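Local coordinates for protein Poly(3-hydroxyalkanoate) polymerase subunit PhaC (Cupriavidus necator, PDB 5HZ2) that polymerises (R)-3-hydroxybutyryl-CoA into polyhydroxybutyrate, an intracellular energy store, through its C-terminal catalytic domain of the alpha/beta hydrolase fold, at residues A[44-49]-A[117-122]. Numbering follows the deposited sequence.
Sequences PCINKY and FCVGGT
Pro44 packs its ring against Phe117 and Val119, and this is the tight part of the contact. Its CD lies 3.4 Å from Phe117 O. The same Pro44 CD meets the aromatic ring obliquely, 3.6 Å from Phe117 CD2. From the helix start, Val119 CG1 reaches Pro44 CA at 3.6 Å. That branch stands between its own backbone N and carbonyl carbon (chi1 79°) and also covers Cys45 N, which is buried with no partner. Having no side chain, Gly120 brings its backbone against Pro44, with Gly120 N 3.7 Å from Pro44 CA. Packing is looser farther along: Cys45 SG and Ile46 CD1 come only to 4.1 and 4.2 Å of Val119 CG1, and Cys118 CB touches Pro44 CB no more closely. The partly exposed side is that of Cys118, the predicted active-site residue, whose SG sits above one face of the Phe117 ring, offset toward the rim. Cys118 occupies the N-cap position with phi 57° and psi -131°, a strained conformation consistent with the nucleophile elbow of alpha/beta hydrolases, where it would probably be the nucleophile. A sulfate ion, probably from the crystallisation liquor, lies near the Ile46 side chain. The contact joins the loop after strand 39-42 to the turn between the adjacent parallel strand 112-117 and helix 119-133, with Trp235 of helix 233-245 touching both Cys45 and Val119.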
loop_
_atom_site.group_PDB
_atom_site.type_symbol
_atom_site.label_atom_id
_atom_site.label_comp_id
_atom_site.label_asym_id
_atom_site.label_seq_id
_atom_site.Cartn_x
_atom_site.Cartn_y
_atom_site.Cartn_z
ATOM N N PRO A 44 -25.672 10.440 -9.819
ATOM C CA PRO A 44 -25.242 11.229 -8.661
ATOM C C PRO A 44 -25.738 12.678 -8.718
ATOM O O PRO A 44 -26.102 13.140 -9.779
ATOM C CB PRO A 44 -23.714 11.244 -8.800
ATOM C CG PRO A 44 -23.481 11.223 -10.254
ATOM C CD PRO A 44 -24.433 10.164 -10.679
ATOM N N CYS A 45 -25.776 13.356 -7.578
ATOM C CA CYS A 45 -26.138 14.766 -7.522
ATOM C C CYS A 45 -24.868 15.631 -7.360
ATOM O O CYS A 45 -24.947 16.839 -7.213
ATOM C CB CYS A 45 -27.182 15.068 -6.458
ATOM S SG CYS A 45 -26.817 14.411 -4.835
ATOM N N ILE A 46 -23.735 14.956 -7.399
ATOM C CA ILE A 46 -22.441 15.582 -7.347
ATOM C C ILE A 46 -22.088 15.508 -8.822
ATOM O O ILE A 46 -21.874 14.453 -9.358
ATOM C CB ILE A 46 -21.489 14.777 -6.466
ATOM C CG1 ILE A 46 -21.962 14.857 -5.008
ATOM C CG2 ILE A 46 -20.074 15.272 -6.630
ATOM C CD1 ILE A 46 -21.339 13.851 -4.076
ATOM N N ASN A 47 -22.074 16.655 -9.469
ATOM C CA ASN A 47 -21.898 16.760 -10.901
ATOM C C ASN A 47 -23.289 16.370 -11.438
ATOM O O ASN A 47 -24.150 16.013 -10.672
ATOM C CB ASN A 47 -20.809 15.872 -11.469
ATOM C CG ASN A 47 -19.442 16.519 -11.422
ATOM O OD1 ASN A 47 -18.471 15.860 -11.158
ATOM N ND2 ASN A 47 -19.379 17.802 -11.686
ATOM N N LYS A 48 -23.470 16.419 -12.744
ATOM C CA LYS A 48 -24.753 16.157 -13.367
ATOM C C LYS A 48 -24.968 14.773 -13.967
ATOM O O LYS A 48 -24.041 14.046 -14.186
ATOM C CB LYS A 48 -25.083 17.275 -14.342
ATOM C CG LYS A 48 -25.207 18.614 -13.644
ATOM C CD LYS A 48 -25.114 19.775 -14.596
ATOM C CE LYS A 48 -25.325 21.093 -13.889
ATOM N NZ LYS A 48 -25.393 22.199 -14.866
ATOM N N TYR A 49 -26.222 14.425 -14.210
ATOM C CA TYR A 49 -26.560 13.102 -14.703
ATOM C C TYR A 49 -25.953 12.634 -16.013
ATOM O O TYR A 49 -25.777 11.453 -16.217
ATOM C CB TYR A 49 -28.086 12.963 -14.810
ATOM C CG TYR A 49 -28.665 13.449 -16.133
ATOM C CD1 TYR A 49 -28.573 12.677 -17.273
ATOM C CD2 TYR A 49 -29.256 14.681 -16.241
ATOM C CE1 TYR A 49 -29.086 13.115 -18.471
ATOM C CE2 TYR A 49 -29.764 15.124 -17.432
ATOM C CZ TYR A 49 -29.679 14.337 -18.545
ATOM O OH TYR A 49 -30.183 14.792 -19.721
ATOM N N PHE A 117 -25.886 5.163 -9.644
ATOM C CA PHE A 117 -24.500 5.395 -10.025
ATOM C C PHE A 117 -23.815 6.317 -9.014
ATOM O O PHE A 117 -24.298 7.389 -8.756
ATOM C CB PHE A 117 -24.430 6.002 -11.421
ATOM C CG PHE A 117 -23.036 6.303 -11.877
ATOM C CD1 PHE A 117 -22.054 5.347 -11.800
ATOM C CD2 PHE A 117 -22.712 7.537 -12.355
ATOM C CE1 PHE A 117 -20.771 5.614 -12.205
ATOM C CE2 PHE A 117 -21.433 7.813 -12.765
ATOM C CZ PHE A 117 -20.460 6.851 -12.693
ATOM N N CYS A 118 -22.689 5.898 -8.456
ATOM C CA CYS A 118 -21.980 6.718 -7.488
ATOM C C CYS A 118 -22.879 7.073 -6.314
ATOM O O CYS A 118 -23.532 6.207 -5.794
ATOM C CB CYS A 118 -21.411 7.954 -8.148
ATOM S SG CYS A 118 -19.988 7.543 -9.140
ATOM N N VAL A 119 -22.940 8.342 -5.935
ATOM C CA VAL A 119 -23.798 8.711 -4.816
ATOM C C VAL A 119 -25.240 8.334 -5.144
ATOM O O VAL A 119 -25.996 8.029 -4.239
ATOM C CB VAL A 119 -23.613 10.131 -4.282
ATOM C CG1 VAL A 119 -24.302 11.128 -5.167
ATOM C CG2 VAL A 119 -24.166 10.195 -2.879
ATOM N N GLY A 120 -25.621 8.357 -6.419
ATOM C CA GLY A 120 -26.976 7.839 -6.770
ATOM C C GLY A 120 -27.292 6.482 -6.231
ATOM O O GLY A 120 -28.463 6.138 -5.911
ATOM N N GLY A 121 -26.294 5.600 -6.254
ATOM C CA GLY A 121 -26.431 4.244 -5.702
ATOM C C GLY A 121 -26.654 4.262 -4.223
ATOM O O GLY A 121 -27.516 3.505 -3.702
ATOM N N THR A 122 -25.912 5.120 -3.504
ATOM C CA THR A 122 -26.108 5.226 -2.073
ATOM C C THR A 122 -27.515 5.771 -1.767
ATOM O O THR A 122 -28.189 5.320 -0.831
ATOM C CB THR A 122 -25.041 6.146 -1.439
ATOM O OG1 THR A 122 -23.726 5.782 -1.993
ATOM C CG2 THR A 122 -25.022 5.996 0.068
#